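Local structure of CHAD domain (6QV5) at residues K72-D75 against A76-P79; E216-H219 against G220-R223; L154-G157 against A158-L161; Q59-V62 against G63-L67. The protein probably binds inorganic polyphosphate through its all-helical CHAD domain, and binds a zinc ion. One frame throughout, in Å; residues are numbered along the deposited sequence.

Interaction 1: K72-D75 against A76-P79; sequences KLFD and AVAP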
loop_
_atom_site.group_PDB
_atom_site.type_symbol
_atom_site.label_atom_id
_atom_site.label_comp_id
_atom_site.label_asym_id
_atom_site.label_seq_id
_atom_site.Cartn_x
_atom_site.Cartn_y
_atom_site.Cartn_z
ATOM N N LYS A 72 10.070 8.178 2.488
ATOM C CA LYS A 72 11.170 7.546 1.760
ATOM C C LYS A 72 11.755 8.490 0.706
ATOM O O LYS A 72 12.978 8.552 0.566
ATOM C CB LYS A 72 10.715 6.222 1.126
ATOM C CG LYS A 72 11.861 5.247 0.856
ATOM C CD LYS A 72 11.374 3.821 0.577
ATOM C CE LYS A 72 11.146 2.990 1.825
ATOM N NZ LYS A 72 12.419 2.634 2.509
ATOM N N LEU A 73 10.893 9.226 -0.029
ATOM C CA LEU A 73 11.346 10.180 -1.044
ATOM C C LEU A 73 11.905 11.463 -0.417
ATOM O O LEU A 73 12.842 12.046 -0.964
ATOM C CB LEU A 73 10.279 10.474 -2.124
ATOM C CG LEU A 73 8.883 10.915 -1.675
ATOM C CD1 LEU A 73 8.748 12.430 -1.707
ATOM C CD2 LEU A 73 7.820 10.306 -2.563
ATOM N N PHE A 74 11.349 11.880 0.740
ATOM C CA PHE A 74 11.785 13.067 1.484
ATOM C C PHE A 74 12.946 12.765 2.454
ATOM O O PHE A 74 13.396 13.679 3.141
ATOM C CB PHE A 74 10.607 13.694 2.264
ATOM C CG PHE A 74 9.591 14.491 1.476
ATOM C CD1 PHE A 74 9.978 15.594 0.725
ATOM C CD2 PHE A 74 8.235 14.201 1.568
ATOM C CE1 PHE A 74 9.035 16.347 0.020
ATOM C CE2 PHE A 74 7.293 14.951 0.860
ATOM C CZ PHE A 74 7.700 16.017 0.089
ATOM N N ASP A 75 13.422 11.499 2.515
ATOM C CA ASP A 75 14.489 11.031 3.416
ATOM C C ASP A 75 15.811 11.804 3.303
ATOM O O ASP A 75 16.462 12.028 4.326
ATOM C CB ASP A 75 14.733 9.520 3.239
ATOM C CG ASP A 75 15.624 8.902 4.302
ATOM O OD1 ASP A 75 15.149 8.725 5.446
ATOM O OD2 ASP A 75 16.793 8.590 3.988
ATOM N N ALA A 76 16.206 12.204 2.078
ATOM C CA ALA A 76 17.446 12.948 1.836
ATOM C C ALA A 76 17.386 14.386 2.362
ATOM O O ALA A 76 18.339 14.837 3.002
ATOM C CB ALA A 76 17.788 12.939 0.354
ATOM N N VAL A 77 16.269 15.097 2.105
ATOM C CA VAL A 77 16.074 16.488 2.534
ATOM C C VAL A 77 15.637 16.596 4.006
ATOM O O VAL A 77 16.059 17.522 4.701
ATOM C CB VAL A 77 15.139 17.303 1.594
ATOM C CG1 VAL A 77 15.818 17.606 0.262
ATOM C CG2 VAL A 77 13.787 16.619 1.380
ATOM N N ALA A 78 14.797 15.655 4.470
ATOM C CA ALA A 78 14.257 15.611 5.827
ATOM C C ALA A 78 14.196 14.160 6.354
ATOM O O ALA A 78 13.189 13.475 6.147
ATOM C CB ALA A 78 12.874 16.249 5.853
ATOM N N PRO A 79 15.262 13.659 7.026
ATOM C CA PRO A 79 15.210 12.279 7.538
ATOM C C PRO A 79 14.353 12.152 8.794
ATOM O O PRO A 79 14.541 12.897 9.759
ATOM C CB PRO A 79 16.680 11.920 7.773
ATOM C CG PRO A 79 17.376 13.220 7.964
ATOM C CD PRO A 79 16.541 14.321 7.368
#
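F74 and V77 are brought together by similar first torsions: F74 CG lies beside its own backbone N (chi1 -76°), and V77 CG1 takes the equivalent place (chi1 -71°), which puts V77 CG2 between the backbone N and the carbonyl carbon. From there CG2 meets the phenyl ring at its edge, 4.0 Å from F74 CD1. The pair sits in an alpha-turn at the end of helix 54-73, a worked example of how a chain can leave a helix while using one last bond of helical spacing. Its lock is the bond from A78 N to F74 O, 2.8 Å long, with the donor almost in line with the carbonyl (C=O...N 171°). V77 CG2 also rests 3.4 Å from F74 O, so the same oxygen has a methyl group beside it as well as a donor.

The pattern does not continue at P79, which has no N-H to offer: its N stands 3.4 Å from D75 O. From the last helical residue, L73 CD1 lies over the centre of one face of the F74 ring. Further out, F30 meets this ring edge-to-face and F174 meets it nearly parallel, tying the turn to helices 26-42 and 171-192; A78 touches W159 and T163 of helix 147-163. On the exposed side of the turn, P79 CB lies 3.5 Å from D75 O.

Interaction 2: E216-H219 against G220-R223; sequences EFFH and GLYR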
loop_
_atom_site.group_PDB
_atom_site.type_symbol
_atom_site.label_atom_id
_atom_site.label_comp_id
_atom_site.label_asym_id
_atom_site.label_seq_id
_atom_site.Cartn_x
_atom_site.Cartn_y
_atom_site.Cartn_z
ATOM N N GLU A 216 0.909 11.300 -7.620
ATOM C CA GLU A 216 -0.330 11.787 -7.009
ATOM C C GLU A 216 -0.020 12.937 -6.047
ATOM O O GLU A 216 -0.841 13.845 -5.901
ATOM C CB GLU A 216 -1.060 10.660 -6.270
ATOM C CG GLU A 216 -1.842 9.723 -7.177
ATOM C CD GLU A 216 -2.444 8.497 -6.509
ATOM O OE1 GLU A 216 -1.922 8.058 -5.458
ATOM O OE2 GLU A 216 -3.438 7.966 -7.053
ATOM N N PHE A 217 1.167 12.895 -5.392
ATOM C CA PHE A 217 1.639 13.922 -4.459
ATOM C C PHE A 217 1.950 15.225 -5.194
ATOM O O PHE A 217 1.521 16.290 -4.750
ATOM C CB PHE A 217 2.887 13.446 -3.684
ATOM C CG PHE A 217 2.722 12.271 -2.746
ATOM C CD1 PHE A 217 1.546 12.092 -2.024
ATOM C CD2 PHE A 217 3.770 11.385 -2.527
ATOM C CE1 PHE A 217 1.405 11.019 -1.141
ATOM C CE2 PHE A 217 3.626 10.310 -1.646
ATOM C CZ PHE A 217 2.446 10.135 -0.958
ATOM N N PHE A 218 2.691 15.132 -6.315
ATOM C CA PHE A 218 3.082 16.269 -7.152
ATOM C C PHE A 218 2.186 16.338 -8.406
ATOM O O PHE A 218 2.678 16.568 -9.512
ATOM C CB PHE A 218 4.576 16.164 -7.528
ATOM C CG PHE A 218 5.542 16.100 -6.365
ATOM C CD1 PHE A 218 5.980 17.263 -5.739
ATOM C CD2 PHE A 218 6.044 14.883 -5.922
ATOM C CE1 PHE A 218 6.892 17.205 -4.680
ATOM C CE2 PHE A 218 6.948 14.824 -4.858
ATOM C CZ PHE A 218 7.367 15.986 -4.244
ATOM N N HIS A 219 0.863 16.157 -8.214
ATOM C CA HIS A 219 -0.169 16.134 -9.258
ATOM C C HIS A 219 -0.263 17.425 -10.096
ATOM O O HIS A 219 -0.247 17.346 -11.327
ATOM C CB HIS A 219 -1.538 15.765 -8.648
ATOM C CG HIS A 219 -2.689 15.868 -9.602
ATOM N ND1 HIS A 219 -3.653 16.849 -9.461
ATOM C CD2 HIS A 219 -2.981 15.121 -10.692
ATOM C CE1 HIS A 219 -4.502 16.664 -10.459
ATOM N NE2 HIS A 219 -4.137 15.637 -11.227
ATOM N N GLY A 220 -0.355 18.579 -9.434
ATOM C CA GLY A 220 -0.476 19.880 -10.091
ATOM C C GLY A 220 0.788 20.444 -10.718
ATOM O O GLY A 220 0.769 21.566 -11.232
ATOM N N LEU A 221 1.888 19.671 -10.693
ATOM C CA LEU A 221 3.201 20.049 -11.223
ATOM C C LEU A 221 3.481 19.474 -12.619
ATOM O O LEU A 221 4.345 19.992 -13.329
ATOM C CB LEU A 221 4.292 19.576 -10.244
ATOM C CG LEU A 221 4.827 20.587 -9.224
ATOM C CD1 LEU A 221 3.790 20.923 -8.160
ATOM C CD2 LEU A 221 6.048 20.038 -8.533
ATOM N N TYR A 222 2.764 18.401 -13.002
ATOM C CA TYR A 222 2.950 17.699 -14.275
ATOM C C TYR A 222 1.719 17.774 -15.195
ATOM O O TYR A 222 0.626 18.109 -14.730
ATOM C CB TYR A 222 3.360 16.237 -14.009
ATOM C CG TYR A 222 4.690 16.078 -13.300
ATOM C CD1 TYR A 222 5.860 15.843 -14.014
ATOM C CD2 TYR A 222 4.775 16.138 -11.911
ATOM C CE1 TYR A 222 7.086 15.696 -13.369
ATOM C CE2 TYR A 222 5.998 16.006 -11.254
ATOM C CZ TYR A 222 7.150 15.774 -11.988
ATOM O OH TYR A 222 8.357 15.629 -11.351
ATOM N N ARG A 223 1.910 17.467 -16.505
ATOM C CA ARG A 223 0.876 17.477 -17.552
ATOM C C ARG A 223 -0.295 16.547 -17.218
ATOM O O ARG A 223 -0.071 15.410 -16.806
ATOM C CB ARG A 223 1.483 17.114 -18.915
HETATM O O HOH W 1 0.082 18.322 -6.592
#
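From F218 to L221 the backbone folds into a type I beta-turn, in which H219 is helical, G220 has psi near zero (phi/psi -75°/4°), and a weak bond of 3.4 Å runs from L221 N to F218 O. The turn illustrates how a chain leaving one helix can be redirected toward the next within a few residues, since F218 is the first residue to abandon helical angles after helix 198-217. A water fills the step alongside: it donates to F217 O at 3.1 Å and accepts from G220 N at 2.9 Å, linking the last helical residue to the turn.

F218 O is also approached by an aromatic edge. Y222 CD2 comes to 3.2 Å from it with the oxygen in the plane of the ring, an arrangement in which the ring's outward C-H bonds probably suit the carbonyl's negative end. The same ring edge reaches back to the F218 side chain, Y222 CE2 lying 4.0 Å from F218 CB. L221 crosses the phenyl group at a slant and touches it through one methyl, CD2, 3.9 Å from F218 CD1.

Around the turn, F218 packs on F174 and S175 of helix 171-192 and on I33 of helix 26-42, Y222 OH makes a weak hydrogen bond to S175 OG, and R223 takes the N-cap position of helix 224-260.

Interaction 3: L154-G157 against A158-L161; sequences LTLG and AWML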
loop_
_atom_site.group_PDB
_atom_site.type_symbol
_atom_site.label_atom_id
_atom_site.label_comp_id
_atom_site.label_asym_id
_atom_site.label_seq_id
_atom_site.Cartn_x
_atom_site.Cartn_y
_atom_site.Cartn_z
ATOM N N LEU A 154 0.789 12.799 16.704
ATOM C CA LEU A 154 1.116 14.098 17.274
ATOM C C LEU A 154 2.590 14.447 17.031
ATOM O O LEU A 154 2.877 15.564 16.596
ATOM C CB LEU A 154 0.784 14.096 18.779
ATOM C CG LEU A 154 0.881 15.416 19.535
ATOM C CD1 LEU A 154 -0.276 16.345 19.186
ATOM C CD2 LEU A 154 0.901 15.168 21.028
ATOM N N THR A 155 3.514 13.493 17.300
ATOM C CA THR A 155 4.961 13.684 17.122
ATOM C C THR A 155 5.319 13.838 15.634
ATOM O O THR A 155 6.190 14.650 15.315
ATOM C CB THR A 155 5.766 12.590 17.853
ATOM O OG1 THR A 155 5.251 12.435 19.176
ATOM C CG2 THR A 155 7.256 12.908 17.944
ATOM N N LEU A 156 4.633 13.095 14.730
ATOM C CA LEU A 156 4.851 13.188 13.280
ATOM C C LEU A 156 4.458 14.569 12.756
ATOM O O LEU A 156 5.216 15.166 11.992
ATOM C CB LEU A 156 4.081 12.100 12.510
ATOM C CG LEU A 156 4.837 10.822 12.145
ATOM C CD1 LEU A 156 3.884 9.782 11.599
ATOM C CD2 LEU A 156 5.935 11.089 11.114
ATOM N N GLY A 157 3.292 15.056 13.191
ATOM C CA GLY A 157 2.754 16.364 12.833
ATOM C C GLY A 157 3.627 17.504 13.315
ATOM O O GLY A 157 3.839 18.473 12.580
ATOM N N ALA A 158 4.163 17.375 14.548
ATOM C CA ALA A 158 5.059 18.349 15.176
ATOM C C ALA A 158 6.405 18.403 14.446
ATOM O O ALA A 158 6.947 19.492 14.253
ATOM C CB ALA A 158 5.270 18.000 16.641
ATOM N N TRP A 159 6.929 17.229 14.036
ATOM C CA TRP A 159 8.187 17.097 13.299
ATOM C C TRP A 159 8.028 17.672 11.887
ATOM O O TRP A 159 8.927 18.367 11.413
ATOM C CB TRP A 159 8.641 15.625 13.260
ATOM C CG TRP A 159 9.779 15.356 12.321
ATOM C CD1 TRP A 159 11.106 15.547 12.563
ATOM C CD2 TRP A 159 9.680 14.865 10.979
ATOM N NE1 TRP A 159 11.844 15.204 11.453
ATOM C CE2 TRP A 159 10.992 14.786 10.463
ATOM C CE3 TRP A 159 8.604 14.497 10.151
ATOM C CZ2 TRP A 159 11.260 14.351 9.160
ATOM C CZ3 TRP A 159 8.871 14.064 8.863
ATOM C CH2 TRP A 159 10.185 13.985 8.382
ATOM N N MET A 160 6.877 17.392 11.235
ATOM C CA MET A 160 6.519 17.860 9.892
ATOM C C MET A 160 6.574 19.392 9.810
ATOM O O MET A 160 7.221 19.925 8.909
ATOM C CB MET A 160 5.118 17.342 9.509
ATOM C CG MET A 160 4.665 17.731 8.114
ATOM S SD MET A 160 2.870 17.599 7.931
ATOM C CE MET A 160 2.358 19.170 8.575
ATOM N N LEU A 161 5.916 20.083 10.760
ATOM C CA LEU A 161 5.856 21.546 10.819
ATOM C C LEU A 161 7.191 22.201 11.176
ATOM O O LEU A 161 7.453 23.314 10.723
ATOM C CB LEU A 161 4.747 22.017 11.774
ATOM C CG LEU A 161 3.312 21.651 11.383
ATOM C CD1 LEU A 161 2.436 21.550 12.602
ATOM C CD2 LEU A 161 2.730 22.641 10.381
#
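W159 presents the edge of its indole to the preceding turn: L156 O lies in the plane of the ring system, 3.9 Å from W159 CE3, and L156 CD2 comes to 4.4 Å from the same carbon. The far end of the indole is turned toward the backbone oxygens of A78 and P79, while L34, L71 and P81 also touch the side chain. The indole is carried there by a first torsion of 169°, with CG anti to the backbone N.

L156 O has a second role, because it accepts a hydrogen bond from M160 N at 2.9 Å. This is one rung of the regular alpha-helical i to i+4 ladder, continued by A158 N to L154 O and W159 N to T155 O, both 3.0 Å, and by L161 N to G157 O at 3.2 Å. Helix 147-163 thereby serves as an example of an amphipathic member of a helical bundle: L156 turns inward to L38, L67 and I88, contributed by three other helices, whereas L154, A158 and L161 face outward.

The side chains of the later turn rest on carbonyls of the earlier one. M160 CB sits 3.3 Å from L156 O, and L161 CD1 lies 3.4 Å from G157 O. T155 OG1 is hydrogen-bonded within the helix to R151 O.

Interaction 4: Q59-V62 against G63-L67; sequences QMRV and GVRRL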
loop_
_atom_site.group_PDB
_atom_site.type_symbol
_atom_site.label_atom_id
_atom_site.label_comp_id
_atom_site.label_asym_id
_atom_site.label_seq_id
_atom_site.Cartn_x
_atom_site.Cartn_y
_atom_site.Cartn_z
ATOM N N GLN A 59 -8.659 1.923 3.298
ATOM C CA GLN A 59 -8.273 3.325 3.148
ATOM C C GLN A 59 -7.250 3.776 4.190
ATOM O O GLN A 59 -6.341 4.533 3.848
ATOM C CB GLN A 59 -9.502 4.250 3.129
ATOM C CG GLN A 59 -10.308 4.202 1.823
ATOM C CD GLN A 59 -9.475 4.443 0.581
ATOM O OE1 GLN A 59 -8.743 5.431 0.467
ATOM N NE2 GLN A 59 -9.568 3.537 -0.379
ATOM N N MET A 60 -7.374 3.288 5.444
ATOM C CA MET A 60 -6.434 3.624 6.517
ATOM C C MET A 60 -5.068 2.976 6.277
ATOM O O MET A 60 -4.045 3.625 6.502
ATOM C CB MET A 60 -6.989 3.254 7.901
ATOM C CG MET A 60 -6.346 4.048 9.016
ATOM S SD MET A 60 -6.876 3.564 10.671
ATOM C CE MET A 60 -6.118 4.827 11.609
ATOM N N ARG A 61 -5.058 1.713 5.801
ATOM C CA ARG A 61 -3.845 0.958 5.474
ATOM C C ARG A 61 -3.093 1.626 4.318
ATOM O O ARG A 61 -1.869 1.758 4.389
ATOM C CB ARG A 61 -4.179 -0.519 5.149
ATOM C CG ARG A 61 -2.969 -1.406 4.806
ATOM C CD ARG A 61 -2.039 -1.599 5.992
ATOM N NE ARG A 61 -0.733 -2.130 5.595
ATOM C CZ ARG A 61 0.377 -1.404 5.508
ATOM N NH1 ARG A 61 0.355 -0.106 5.786
ATOM N NH2 ARG A 61 1.520 -1.971 5.147
ATOM N N VAL A 62 -3.836 2.067 3.275
ATOM C CA VAL A 62 -3.303 2.767 2.097
ATOM C C VAL A 62 -2.670 4.099 2.536
ATOM O O VAL A 62 -1.582 4.440 2.068
ATOM C CB VAL A 62 -4.369 2.915 0.968
ATOM C CG1 VAL A 62 -3.966 3.957 -0.078
ATOM C CG2 VAL A 62 -4.643 1.572 0.299
ATOM N N GLY A 63 -3.328 4.787 3.474
ATOM C CA GLY A 63 -2.860 6.041 4.058
ATOM C C GLY A 63 -1.515 5.902 4.745
ATOM O O GLY A 63 -0.671 6.796 4.636
ATOM N N VAL A 64 -1.309 4.770 5.454
ATOM C CA VAL A 64 -0.064 4.432 6.154
ATOM C C VAL A 64 1.037 4.158 5.116
ATOM O O VAL A 64 2.153 4.661 5.272
ATOM C CB VAL A 64 -0.260 3.271 7.175
ATOM C CG1 VAL A 64 1.071 2.770 7.737
ATOM C CG2 VAL A 64 -1.184 3.698 8.313
ATOM N N ARG A 65 0.701 3.405 4.045
ATOM C CA ARG A 65 1.608 3.085 2.937
ATOM C C ARG A 65 2.043 4.347 2.192
ATOM O O ARG A 65 3.225 4.480 1.870
ATOM C CB ARG A 65 0.957 2.100 1.958
ATOM C CG ARG A 65 1.176 0.648 2.322
ATOM C CD ARG A 65 0.994 -0.238 1.107
ATOM N NE ARG A 65 0.658 -1.610 1.485
ATOM C CZ ARG A 65 -0.584 -2.065 1.622
ATOM N NH1 ARG A 65 -1.620 -1.264 1.408
ATOM N NH2 ARG A 65 -0.798 -3.327 1.967
ATOM N N ARG A 66 1.088 5.275 1.938
ATOM C CA ARG A 66 1.318 6.562 1.268
ATOM C C ARG A 66 2.259 7.435 2.098
ATOM O O ARG A 66 3.131 8.094 1.533
ATOM C CB ARG A 66 -0.008 7.302 1.025
ATOM C CG ARG A 66 -0.791 6.786 -0.171
ATOM C CD ARG A 66 -2.125 7.487 -0.341
ATOM N NE ARG A 66 -1.972 8.833 -0.894
ATOM C CZ ARG A 66 -2.164 9.956 -0.210
ATOM N NH1 ARG A 66 -1.994 11.133 -0.796
ATOM N NH2 ARG A 66 -2.532 9.913 1.065
ATOM N N LEU A 67 2.093 7.414 3.436
ATOM C CA LEU A 67 2.920 8.158 4.385
ATOM C C LEU A 67 4.362 7.633 4.386
ATOM O O LEU A 67 5.292 8.436 4.322
ATOM C CB LEU A 67 2.303 8.094 5.799
ATOM C CG LEU A 67 3.049 8.820 6.927
ATOM C CD1 LEU A 67 2.785 10.322 6.901
ATOM C CD2 LEU A 67 2.667 8.253 8.278
#
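R61 and R65 stack their guanidinium groups one turn apart, centres 4.1 Å from each other and planes at 29°. R61 is folded for this by a bend at its second torsion (chi2 66°), while R65 stays extended from CG to NE. The stack is offset: R65 NE lies over the rim of the R61 group, 3.8 Å from R61 NH2. With K209 close to R65 NE, the cluster is consistent with a basic surface suited to a polyanion such as polyphosphate.

Carbon atoms pack against the charged groups. V64 CG1 lies 3.5 Å from R61 NH1, the two side chains crossing at about a right angle, and R65 CG sits 3.6 Å from the same nitrogen. V62 splits its methyls: CG2 is at the edge of the R65 guanidinium, and CG1 makes an aliphatic contact, 4.0 Å from R66 CD.

Backbone bonds make this a regular alpha-helix, a central stretch of helix 54-73 in the CHAD fold. R65 N binds R61 O at 3.1 Å, and R66 N binds V62 O at 2.8 Å.

Polar ends on another side turn to neighbours: R66 NH1 is hydrogen-bonded to N36 OD1, Q59 NE2 to E55 OE2 and Q59 OE1 to H40 NE2.

In the fold
Following the chain, interaction 4 comes first, within helix 54-73, and interaction 1 finishes that same helix in the turn leading to helix 82-108. Interaction 3 lies within helix 147-163, and interaction 2 turns the chain from helix 198-217 toward helix 224-260. All four are local and in series, so none nests in or crosses another; what joins them is lateral packing. Helix 54-73 is the common neighbour: L67 CD2 meets L156 CD1 of interaction 3 at 3.9 Å, and R66 O meets F217 CZ of interaction 2 at 3.3 Å. Interaction 1 touches both as well, whereas interactions 2 and 3 remain about 11 Å apart at their nearest atoms.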